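Local coordinates for protein beta-galactosidase (Bacteroides thetaiotaomicron, PDB 5MUJ) that is a gut-bacterial glycoside hydrolase, probably an arabinofuranosidase, that binds the chain B oligosaccharide of the plant pectin rhamnogalacturonan II, at residues A[124-132]-A[206-214]; A[143-153]-A[165-176]. All coordinates share one frame; numbering follows the deposited sequence.

Contact 1 of 2, residues A[124-132]-A[206-214]; sequences GFPALPDME and YKSTVYWDK. With 8PK (4-O-[(1R)-1-hydroxyethyl]-2-O-methyl-alpha-L-fucopyranose), chain B.
The Phe-125 ring lies with one face against the aliphatic chain of Lys-207, whose CG stands 3.8 Å from the ring centroid and only 9° off its normal, a CH-pi contact over the centre. Lys-207 runs fully extended beyond CG, which is set anti to the backbone N (chi1 167°), and this carries CD and CE on across the ring toward CE1 and CD1. The Tyr-211 ring receives Met-131, a selenomethionine, which crosses it at about a right angle: CE lies over one face, CG comes to 3.6 Å from Tyr-211 CD1, and SE makes an oblique Met-aromatic contact. Pro-129 CG approaches the same ring obliquely, 3.7 Å from Tyr-211 CE1, while the Tyr-211 hydroxyl bonds to the backbone N of Ile-276. At the ligand end, the edge of the Tyr-206 ring faces the 2-O-methyl carbon C7 of 8PK, and Tyr-206 OH sits 3.3 Å from 8PK C2. One direct backbone bond joins the segments, Leu-128 N to Val-210 O (2.9 Å, 166° at the hydrogen). Elsewhere water takes its place: one links Phe-125 O to Val-210 N, another Pro-129 O to Trp-212 N. The near-parallel run of the innermost strands of successive four-stranded antiparallel sheets is that of a five-bladed beta-propeller, with Tyr-206 reaching into its glycan pocket.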
loop_
_atom_site.group_PDB
_atom_site.type_symbol
_atom_site.label_atom_id
_atom_site.label_comp_id
_atom_site.label_asym_id
_atom_site.label_seq_id
_atom_site.Cartn_x
_atom_site.Cartn_y
_atom_site.Cartn_z
ATOM N N GLY A 124 5.289 3.291 -6.864
ATOM C CA GLY A 124 5.959 2.051 -6.511
ATOM C C GLY A 124 5.897 1.542 -5.091
ATOM O O GLY A 124 5.740 2.328 -4.120
ATOM N N PHE A 125 6.101 0.220 -4.954
ATOM C CA PHE A 125 5.906 -0.524 -3.738
ATOM C C PHE A 125 7.013 -1.583 -3.654
ATOM O O PHE A 125 7.004 -2.624 -4.299
ATOM C CB PHE A 125 4.557 -1.205 -3.672
ATOM C CG PHE A 125 3.414 -0.317 -4.074
ATOM C CD1 PHE A 125 2.931 0.668 -3.237
ATOM C CD2 PHE A 125 2.861 -0.458 -5.320
ATOM C CE1 PHE A 125 1.887 1.493 -3.647
ATOM C CE2 PHE A 125 1.827 0.344 -5.755
ATOM C CZ PHE A 125 1.343 1.337 -4.922
ATOM N N PRO A 126 8.065 -1.313 -2.885
ATOM C CA PRO A 126 9.095 -2.324 -2.805
ATOM C C PRO A 126 8.584 -3.739 -2.515
ATOM O O PRO A 126 7.526 -3.917 -1.881
ATOM C CB PRO A 126 9.976 -1.803 -1.666
ATOM C CG PRO A 126 9.884 -0.338 -1.834
ATOM C CD PRO A 126 8.474 -0.052 -2.251
ATOM N N ALA A 127 9.345 -4.713 -3.016
ATOM C CA ALA A 127 8.984 -6.113 -2.958
ATOM C C ALA A 127 9.913 -6.925 -2.103
ATOM O O ALA A 127 11.016 -6.479 -1.719
ATOM C CB ALA A 127 8.981 -6.681 -4.370
ATOM N N LEU A 128 9.455 -8.109 -1.761
ATOM C CA LEU A 128 10.160 -9.091 -1.012
ATOM C C LEU A 128 10.574 -8.566 0.387
ATOM O O LEU A 128 11.708 -8.797 0.834
ATOM C CB LEU A 128 11.387 -9.579 -1.783
ATOM C CG LEU A 128 11.207 -9.904 -3.274
ATOM C CD1 LEU A 128 12.480 -10.538 -3.807
ATOM C CD2 LEU A 128 10.007 -10.795 -3.551
ATOM N N PRO A 129 9.631 -7.913 1.091
ATOM C CA PRO A 129 9.965 -7.484 2.454
ATOM C C PRO A 129 10.096 -8.714 3.371
ATOM O O PRO A 129 9.387 -9.697 3.160
ATOM C CB PRO A 129 8.738 -6.667 2.867
ATOM C CG PRO A 129 7.612 -7.345 2.103
ATOM C CD PRO A 129 8.203 -7.680 0.766
ATOM N N ASP A 130 10.954 -8.631 4.390
ATOM C CA ASP A 130 10.911 -9.570 5.496
ATOM C C ASP A 130 9.518 -9.391 6.130
ATOM O O ASP A 130 9.161 -8.294 6.562
ATOM C CB ASP A 130 12.017 -9.240 6.495
ATOM C CG ASP A 130 12.159 -10.265 7.607
ATOM O OD1 ASP A 130 11.242 -11.037 7.931
ATOM O OD2 ASP A 130 13.233 -10.283 8.204
HETATM N N MSE A 131 8.732 -10.466 6.122
HETATM C CA MSE A 131 7.343 -10.443 6.602
HETATM C C MSE A 131 7.208 -10.662 8.081
HETATM O O MSE A 131 6.120 -10.513 8.631
HETATM C CB MSE A 131 6.556 -11.563 5.937
HETATM C CG MSE A 131 6.380 -11.263 4.472
HETATM SE SE MSE A 131 5.537 -12.835 3.674
HETATM C CE MSE A 131 3.697 -12.516 4.291
ATOM N N GLU A 132 8.292 -11.054 8.735
ATOM C CA GLU A 132 8.238 -11.320 10.184
ATOM C C GLU A 132 7.778 -10.088 10.997
ATOM O O GLU A 132 8.469 -9.051 11.022
ATOM C CB GLU A 132 9.568 -11.846 10.697
ATOM C CG GLU A 132 9.530 -12.073 12.215
ATOM C CD GLU A 132 10.585 -13.020 12.741
ATOM O OE1 GLU A 132 11.754 -12.926 12.291
ATOM O OE2 GLU A 132 10.238 -13.841 13.630
ATOM N N TYR A 206 -4.645 -1.600 -9.145
ATOM C CA TYR A 206 -4.163 -0.572 -8.228
ATOM C C TYR A 206 -2.893 -1.093 -7.473
ATOM O O TYR A 206 -1.980 -1.638 -8.134
ATOM C CB TYR A 206 -5.255 -0.106 -7.304
ATOM C CG TYR A 206 -6.400 0.618 -7.951
ATOM C CD1 TYR A 206 -6.270 1.941 -8.344
ATOM C CD2 TYR A 206 -7.635 -0.002 -8.155
ATOM C CE1 TYR A 206 -7.307 2.656 -8.886
ATOM C CE2 TYR A 206 -8.677 0.699 -8.737
ATOM C CZ TYR A 206 -8.521 2.006 -9.110
ATOM O OH TYR A 206 -9.591 2.689 -9.640
ATOM N N LYS A 207 -2.807 -0.931 -6.142
ATOM C CA LYS A 207 -1.558 -1.319 -5.407
ATOM C C LYS A 207 -1.312 -2.822 -5.511
ATOM O O LYS A 207 -2.306 -3.582 -5.653
ATOM C CB LYS A 207 -1.603 -0.879 -3.921
ATOM C CG LYS A 207 -0.528 -1.510 -3.063
ATOM C CD LYS A 207 -0.234 -0.807 -1.733
ATOM C CE LYS A 207 0.854 -1.539 -0.957
ATOM N NZ LYS A 207 1.213 -0.793 0.291
ATOM N N SER A 208 -0.045 -3.232 -5.570
ATOM C CA SER A 208 0.425 -4.605 -5.480
ATOM C C SER A 208 1.600 -4.698 -4.516
ATOM O O SER A 208 2.290 -3.705 -4.284
ATOM C CB SER A 208 0.924 -5.076 -6.856
ATOM O OG SER A 208 2.018 -4.247 -7.272
ATOM N N THR A 209 1.833 -5.875 -3.954
ATOM C CA THR A 209 3.065 -6.145 -3.165
ATOM C C THR A 209 3.379 -7.603 -3.377
ATOM O O THR A 209 2.458 -8.440 -3.339
ATOM C CB THR A 209 2.905 -5.830 -1.667
ATOM O OG1 THR A 209 2.812 -4.418 -1.500
ATOM C CG2 THR A 209 4.082 -6.329 -0.891
ATOM N N VAL A 210 4.613 -7.908 -3.725
ATOM C CA VAL A 210 5.060 -9.288 -3.931
ATOM C C VAL A 210 5.849 -9.767 -2.727
ATOM O O VAL A 210 6.788 -9.085 -2.264
ATOM C CB VAL A 210 5.917 -9.406 -5.216
ATOM C CG1 VAL A 210 6.507 -10.810 -5.376
ATOM C CG2 VAL A 210 5.083 -8.985 -6.418
ATOM N N TYR A 211 5.480 -10.936 -2.223
ATOM C CA TYR A 211 6.127 -11.588 -1.079
ATOM C C TYR A 211 6.939 -12.801 -1.531
ATOM O O TYR A 211 6.541 -13.471 -2.477
ATOM C CB TYR A 211 5.040 -12.003 -0.070
ATOM C CG TYR A 211 4.270 -10.812 0.473
ATOM C CD1 TYR A 211 4.864 -9.975 1.442
ATOM C CD2 TYR A 211 2.993 -10.497 0.039
ATOM C CE1 TYR A 211 4.199 -8.861 1.923
ATOM C CE2 TYR A 211 2.320 -9.380 0.512
ATOM C CZ TYR A 211 2.920 -8.564 1.468
ATOM O OH TYR A 211 2.221 -7.468 1.918
ATOM N N TRP A 212 8.073 -13.072 -0.863
ATOM C CA TRP A 212 8.817 -14.323 -1.031
ATOM C C TRP A 212 8.242 -15.328 -0.026
ATOM O O TRP A 212 8.355 -15.134 1.162
ATOM C CB TRP A 212 10.334 -14.150 -0.792
ATOM C CG TRP A 212 11.072 -15.457 -0.820
ATOM C CD1 TRP A 212 11.034 -16.397 -1.809
ATOM C CD2 TRP A 212 11.937 -15.982 0.198
ATOM N NE1 TRP A 212 11.825 -17.469 -1.476
ATOM C CE2 TRP A 212 12.392 -17.242 -0.247
ATOM C CE3 TRP A 212 12.371 -15.510 1.445
ATOM C CZ2 TRP A 212 13.269 -18.041 0.514
ATOM C CZ3 TRP A 212 13.243 -16.300 2.202
ATOM C CH2 TRP A 212 13.679 -17.551 1.731
ATOM N N ASP A 213 7.552 -16.361 -0.509
ATOM C CA ASP A 213 6.996 -17.411 0.338
ATOM C C ASP A 213 7.932 -18.608 0.276
ATOM O O ASP A 213 7.872 -19.393 -0.650
ATOM C CB ASP A 213 5.580 -17.786 -0.131
ATOM C CG ASP A 213 4.940 -18.867 0.735
ATOM O OD1 ASP A 213 5.528 -19.258 1.783
ATOM O OD2 ASP A 213 3.860 -19.351 0.353
ATOM N N LYS A 214 8.821 -18.728 1.257
ATOM C CA LYS A 214 9.755 -19.857 1.336
ATOM C C LYS A 214 9.030 -21.208 1.311
ATOM O O LYS A 214 9.477 -22.169 0.667
ATOM C CB LYS A 214 10.600 -19.768 2.614
HETATM O O9 8PK B . -12.517 3.960 -15.218
HETATM C C8 8PK B . -11.800 3.228 -14.230
HETATM C C10 8PK B . -10.405 2.909 -14.719
HETATM O O4 8PK B . -11.764 3.970 -13.002
HETATM C C4 8PK B . -13.058 4.360 -12.532
HETATM C C5 8PK B . -12.927 5.648 -11.745
HETATM C C6 8PK B . -12.287 6.760 -12.585
HETATM O O5 8PK B . -12.145 5.413 -10.553
HETATM C C3 8PK B . -13.691 3.267 -11.676
HETATM O O3 8PK B . -13.840 2.029 -12.379
HETATM C C2 8PK B . -12.818 3.041 -10.464
HETATM O O2 8PK B . -13.445 2.040 -9.653
HETATM C C7 8PK B . -12.753 0.783 -9.629
HETATM C C1 8PK B . -12.625 4.355 -9.705
HETATM O O HOH W 1 5.935 -5.332 -4.455
HETATM O O HOH W 2 5.325 -3.063 -0.754
HETATM O O HOH W 3 8.637 -11.376 1.330
#

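Contact 2 of 2, residues A[143-153]-A[165-176]; sequences KGRHWMTYIGG and LFVGLASTKGDI
Strands 146-153 and 166-172 pair antiparallel in unbroken register from His-146 with Thr-172 to Gly-152 with Phe-166, joined by eight backbone hydrogen bonds. Glycine gives the Tyr-150 ring its seat: Gly-168 CA lies 3.7 Å from the ring centroid, 12° off the normal, where any CB would clash with CZ. Tyr-150 CG is turned between the backbone N and the carbonyl carbon (chi1 66°), folding the ring back over the neighbouring strand, while its hydroxyl bonds to Asp-118. On the face shared by Trp-147 and Ser-171, Ser-171 CB rests over the indole six-membered ring, off its centre, and Leu-169 CD1 meets Trp-147 CE3 obliquely at 3.8 Å. On the other face Ile-176 crosses the His-146 ring at about a right angle, laying CD1 over it 4.1 Å from the centroid. Next to His-146, Arg-145 NH2 donates to Ser-171 OG (2.9 Å), a bent bond with the hydroxyl oxygen 31° out of the guanidinium plane, and also forms a salt bridge with Glu-183. Lys-173 CG covers one face of that guanidinium, and the Lys-173 ammonium turns to a water that also bonds Gly-144 O. An alanine in place of Arg-145 would remove the guanidinium and would probably leave Glu-183 without its cationic mate and the Lys-173 methylenes without their flat support. These are the two middle strands of a four-stranded antiparallel propeller blade, 121-126, 146-153, 166-172 and 183-184.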
loop_
_atom_site.group_PDB
_atom_site.type_symbol
_atom_site.label_atom_id
_atom_site.label_comp_id
_atom_site.label_asym_id
_atom_site.label_seq_id
_atom_site.Cartn_x
_atom_site.Cartn_y
_atom_site.Cartn_z
ATOM N N LYS A 143 18.399 -12.868 -7.134
ATOM C CA LYS A 143 19.286 -12.760 -8.289
ATOM C C LYS A 143 20.143 -11.499 -8.199
ATOM O O LYS A 143 20.415 -10.832 -9.202
ATOM C CB LYS A 143 18.487 -12.840 -9.596
ATOM C CG LYS A 143 17.830 -14.205 -9.774
ATOM C CD LYS A 143 18.006 -14.782 -11.166
ATOM C CE LYS A 143 16.834 -14.461 -12.084
ATOM N NZ LYS A 143 15.890 -15.614 -12.175
ATOM N N GLY A 144 20.555 -11.190 -6.971
ATOM C CA GLY A 144 21.435 -10.076 -6.688
ATOM C C GLY A 144 20.801 -8.707 -6.763
ATOM O O GLY A 144 21.514 -7.708 -6.727
ATOM N N ARG A 145 19.469 -8.648 -6.880
ATOM C CA ARG A 145 18.759 -7.393 -7.025
ATOM C C ARG A 145 17.703 -7.232 -5.950
ATOM O O ARG A 145 17.207 -8.224 -5.414
ATOM C CB ARG A 145 18.044 -7.325 -8.371
ATOM C CG ARG A 145 18.939 -7.577 -9.567
ATOM C CD ARG A 145 18.207 -7.318 -10.884
ATOM N NE ARG A 145 19.126 -6.782 -11.883
ATOM C CZ ARG A 145 19.151 -5.538 -12.373
ATOM N NH1 ARG A 145 20.091 -5.243 -13.260
ATOM N NH2 ARG A 145 18.258 -4.599 -12.041
ATOM N N HIS A 146 17.356 -5.975 -5.671
ATOM C CA HIS A 146 16.122 -5.633 -4.955
ATOM C C HIS A 146 15.037 -5.343 -5.979
ATOM O O HIS A 146 15.319 -4.922 -7.112
ATOM C CB HIS A 146 16.320 -4.436 -4.025
ATOM C CG HIS A 146 17.232 -4.718 -2.871
ATOM N ND1 HIS A 146 16.782 -5.271 -1.700
ATOM C CD2 HIS A 146 18.563 -4.529 -2.709
ATOM C CE1 HIS A 146 17.786 -5.398 -0.854
ATOM N NE2 HIS A 146 18.885 -4.978 -1.452
ATOM N N TRP A 147 13.803 -5.629 -5.590
ATOM C CA TRP A 147 12.659 -5.597 -6.530
ATOM C C TRP A 147 11.546 -4.703 -6.006
ATOM O O TRP A 147 11.483 -4.399 -4.816
ATOM C CB TRP A 147 12.148 -7.011 -6.758
ATOM C CG TRP A 147 13.159 -7.890 -7.333
ATOM C CD1 TRP A 147 14.160 -8.557 -6.674
ATOM C CD2 TRP A 147 13.303 -8.206 -8.704
ATOM N NE1 TRP A 147 14.924 -9.264 -7.571
ATOM C CE2 TRP A 147 14.410 -9.071 -8.824
ATOM C CE3 TRP A 147 12.609 -7.832 -9.849
ATOM C CZ2 TRP A 147 14.827 -9.581 -10.049
ATOM C CZ3 TRP A 147 13.023 -8.350 -11.082
ATOM C CH2 TRP A 147 14.118 -9.216 -11.165
HETATM N N MSE A 148 10.683 -4.283 -6.914
HETATM C CA MSE A 148 9.568 -3.378 -6.643
HETATM C C MSE A 148 8.505 -3.610 -7.679
HETATM O O MSE A 148 8.827 -3.870 -8.837
HETATM C CB MSE A 148 10.104 -1.962 -6.771
HETATM C CG MSE A 148 9.073 -0.855 -6.673
HETATM SE SE MSE A 148 9.887 0.872 -7.097
HETATM C CE MSE A 148 9.841 1.335 -5.206
ATOM N N THR A 149 7.249 -3.550 -7.279
ATOM C CA THR A 149 6.149 -3.465 -8.234
ATOM C C THR A 149 5.550 -2.090 -8.145
ATOM O O THR A 149 5.720 -1.389 -7.176
ATOM C CB THR A 149 5.044 -4.507 -8.018
ATOM O OG1 THR A 149 4.458 -4.310 -6.721
ATOM C CG2 THR A 149 5.613 -5.923 -8.187
ATOM N N TYR A 150 4.793 -1.713 -9.162
ATOM C CA TYR A 150 4.246 -0.365 -9.260
ATOM C C TYR A 150 2.929 -0.230 -10.040
ATOM O O TYR A 150 2.566 -1.090 -10.905
ATOM C CB TYR A 150 5.307 0.624 -9.772
ATOM C CG TYR A 150 5.801 0.421 -11.194
ATOM C CD1 TYR A 150 5.193 1.075 -12.273
ATOM C CD2 TYR A 150 6.916 -0.352 -11.453
ATOM C CE1 TYR A 150 5.684 0.928 -13.576
ATOM C CE2 TYR A 150 7.417 -0.513 -12.755
ATOM C CZ TYR A 150 6.810 0.132 -13.809
ATOM O OH TYR A 150 7.358 -0.048 -15.078
ATOM N N ILE A 151 2.190 0.819 -9.695
ATOM C CA ILE A 151 1.048 1.330 -10.489
ATOM C C ILE A 151 1.659 2.050 -11.692
ATOM O O ILE A 151 2.404 3.049 -11.509
ATOM C CB ILE A 151 0.182 2.298 -9.644
ATOM C CG1 ILE A 151 -0.590 1.526 -8.573
ATOM C CG2 ILE A 151 -0.677 3.201 -10.521
ATOM C CD1 ILE A 151 -1.292 2.390 -7.551
ATOM N N GLY A 152 1.377 1.561 -12.908
ATOM C CA GLY A 152 1.879 2.176 -14.116
ATOM C C GLY A 152 0.767 2.513 -15.084
ATOM O O GLY A 152 -0.258 1.834 -15.087
ATOM N N GLY A 153 0.951 3.547 -15.897
ATOM C CA GLY A 153 -0.078 3.931 -16.861
ATOM C C GLY A 153 0.336 5.132 -17.679
ATOM O O GLY A 153 1.301 5.829 -17.346
ATOM N N LEU A 165 -4.818 1.666 -15.080
ATOM C CA LEU A 165 -3.506 1.414 -14.478
ATOM C C LEU A 165 -3.208 -0.081 -14.439
ATOM O O LEU A 165 -4.126 -0.899 -14.252
ATOM C CB LEU A 165 -3.422 2.031 -13.109
ATOM C CG LEU A 165 -3.910 3.447 -13.004
ATOM C CD1 LEU A 165 -4.447 3.659 -11.591
ATOM C CD2 LEU A 165 -2.818 4.441 -13.344
ATOM N N PHE A 166 -1.964 -0.440 -14.745
ATOM C CA PHE A 166 -1.524 -1.822 -14.810
ATOM C C PHE A 166 -0.372 -2.038 -13.844
ATOM O O PHE A 166 0.274 -1.054 -13.447
ATOM C CB PHE A 166 -1.084 -2.218 -16.245
ATOM C CG PHE A 166 -1.991 -1.732 -17.339
ATOM C CD1 PHE A 166 -3.374 -1.895 -17.254
ATOM C CD2 PHE A 166 -1.467 -1.108 -18.453
ATOM C CE1 PHE A 166 -4.209 -1.435 -18.267
ATOM C CE2 PHE A 166 -2.296 -0.659 -19.478
ATOM C CZ PHE A 166 -3.666 -0.815 -19.367
ATOM N N VAL A 167 -0.059 -3.289 -13.498
ATOM C CA VAL A 167 1.067 -3.621 -12.599
ATOM C C VAL A 167 2.395 -3.683 -13.344
ATOM O O VAL A 167 2.652 -4.521 -14.156
ATOM C CB VAL A 167 0.855 -4.963 -11.801
ATOM C CG1 VAL A 167 1.889 -5.179 -10.667
ATOM C CG2 VAL A 167 -0.491 -4.952 -11.136
ATOM N N GLY A 168 3.322 -2.809 -12.976
ATOM C CA GLY A 168 4.677 -2.882 -13.492
ATOM C C GLY A 168 5.691 -3.514 -12.533
ATOM O O GLY A 168 5.411 -3.714 -11.356
ATOM N N LEU A 169 6.855 -3.848 -13.069
ATOM C CA LEU A 169 7.934 -4.486 -12.323
ATOM C C LEU A 169 9.198 -3.642 -12.471
ATOM O O LEU A 169 9.544 -3.240 -13.591
ATOM C CB LEU A 169 8.249 -5.877 -12.882
ATOM C CG LEU A 169 9.344 -6.678 -12.152
ATOM C CD1 LEU A 169 8.956 -7.018 -10.712
ATOM C CD2 LEU A 169 9.677 -7.944 -12.946
ATOM N N ALA A 170 9.852 -3.377 -11.344
ATOM C CA ALA A 170 11.129 -2.678 -11.312
ATOM C C ALA A 170 12.101 -3.394 -10.450
ATOM O O ALA A 170 11.726 -4.197 -9.599
ATOM C CB ALA A 170 10.959 -1.252 -10.850
ATOM N N SER A 171 13.376 -3.055 -10.643
ATOM C CA SER A 171 14.433 -3.644 -9.862
ATOM C C SER A 171 15.670 -2.772 -9.875
ATOM O O SER A 171 15.791 -1.871 -10.687
ATOM C CB SER A 171 14.772 -5.030 -10.380
ATOM O OG SER A 171 15.425 -4.980 -11.639
ATOM N N THR A 172 16.564 -3.039 -8.935
ATOM C CA THR A 172 17.846 -2.313 -8.901
ATOM C C THR A 172 18.962 -3.163 -8.308
ATOM O O THR A 172 18.715 -3.993 -7.432
ATOM C CB THR A 172 17.750 -0.985 -8.117
ATOM O OG1 THR A 172 18.936 -0.192 -8.325
ATOM C CG2 THR A 172 17.521 -1.236 -6.611
ATOM N N LYS A 173 20.173 -2.975 -8.840
ATOM C CA LYS A 173 21.389 -3.507 -8.243
ATOM C C LYS A 173 22.054 -2.434 -7.353
ATOM O O LYS A 173 23.115 -2.674 -6.751
ATOM C CB LYS A 173 22.355 -4.008 -9.320
ATOM C CG LYS A 173 21.984 -5.393 -9.831
ATOM C CD LYS A 173 23.080 -6.027 -10.677
ATOM C CE LYS A 173 22.745 -7.462 -11.057
ATOM N NZ LYS A 173 22.814 -8.414 -9.908
ATOM N N GLY A 174 21.447 -1.251 -7.298
ATOM C CA GLY A 174 22.004 -0.141 -6.509
ATOM C C GLY A 174 21.741 -0.207 -5.026
ATOM O O GLY A 174 21.083 -1.126 -4.521
ATOM N N ASP A 175 22.242 0.814 -4.337
ATOM C CA ASP A 175 22.013 0.974 -2.931
ATOM C C ASP A 175 20.606 1.552 -2.704
ATOM O O ASP A 175 20.336 2.711 -3.041
ATOM C CB ASP A 175 23.127 1.867 -2.366
ATOM C CG ASP A 175 23.013 2.093 -0.894
ATOM O OD1 ASP A 175 21.970 1.826 -0.247
ATOM O OD2 ASP A 175 24.018 2.581 -0.367
ATOM N N ILE A 176 19.728 0.735 -2.111
ATOM C CA ILE A 176 18.298 1.105 -1.912
ATOM C C ILE A 176 18.060 2.285 -0.957
ATOM O O ILE A 176 16.965 2.861 -0.940
ATOM C CB ILE A 176 17.426 -0.098 -1.439
ATOM C CG1 ILE A 176 17.941 -0.624 -0.079
ATOM C CG2 ILE A 176 17.378 -1.174 -2.528
ATOM C CD1 ILE A 176 17.142 -1.777 0.496
HETATM O O HOH W 4 24.497 -7.313 -7.922
HETATM O O HOH W 5 6.802 -3.157 -15.969
#

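Overall arrangement
After the N-terminal helix and the strands up to 104-110, the chain enters strand 121-126, passes through the first segment of contact 1 and then turns into strand 146-153. Contact 2 closes the shorter loop, joining 143-153 to 165-176 across 11 intervening residues; after strand 183-184 the chain moves to the next blade, where strand 204-212 returns to close the longer loop of contact 1. Contact 2 is therefore nested inside contact 1: one builds a blade from within, the other joins that blade to its successor. They meet directly, with Phe-125 backbone-bonded to Thr-149 and the hydroxyl of Ser-208 probably hydrogen-bonded to that of Thr-149, and their centres lie about 11 Å apart.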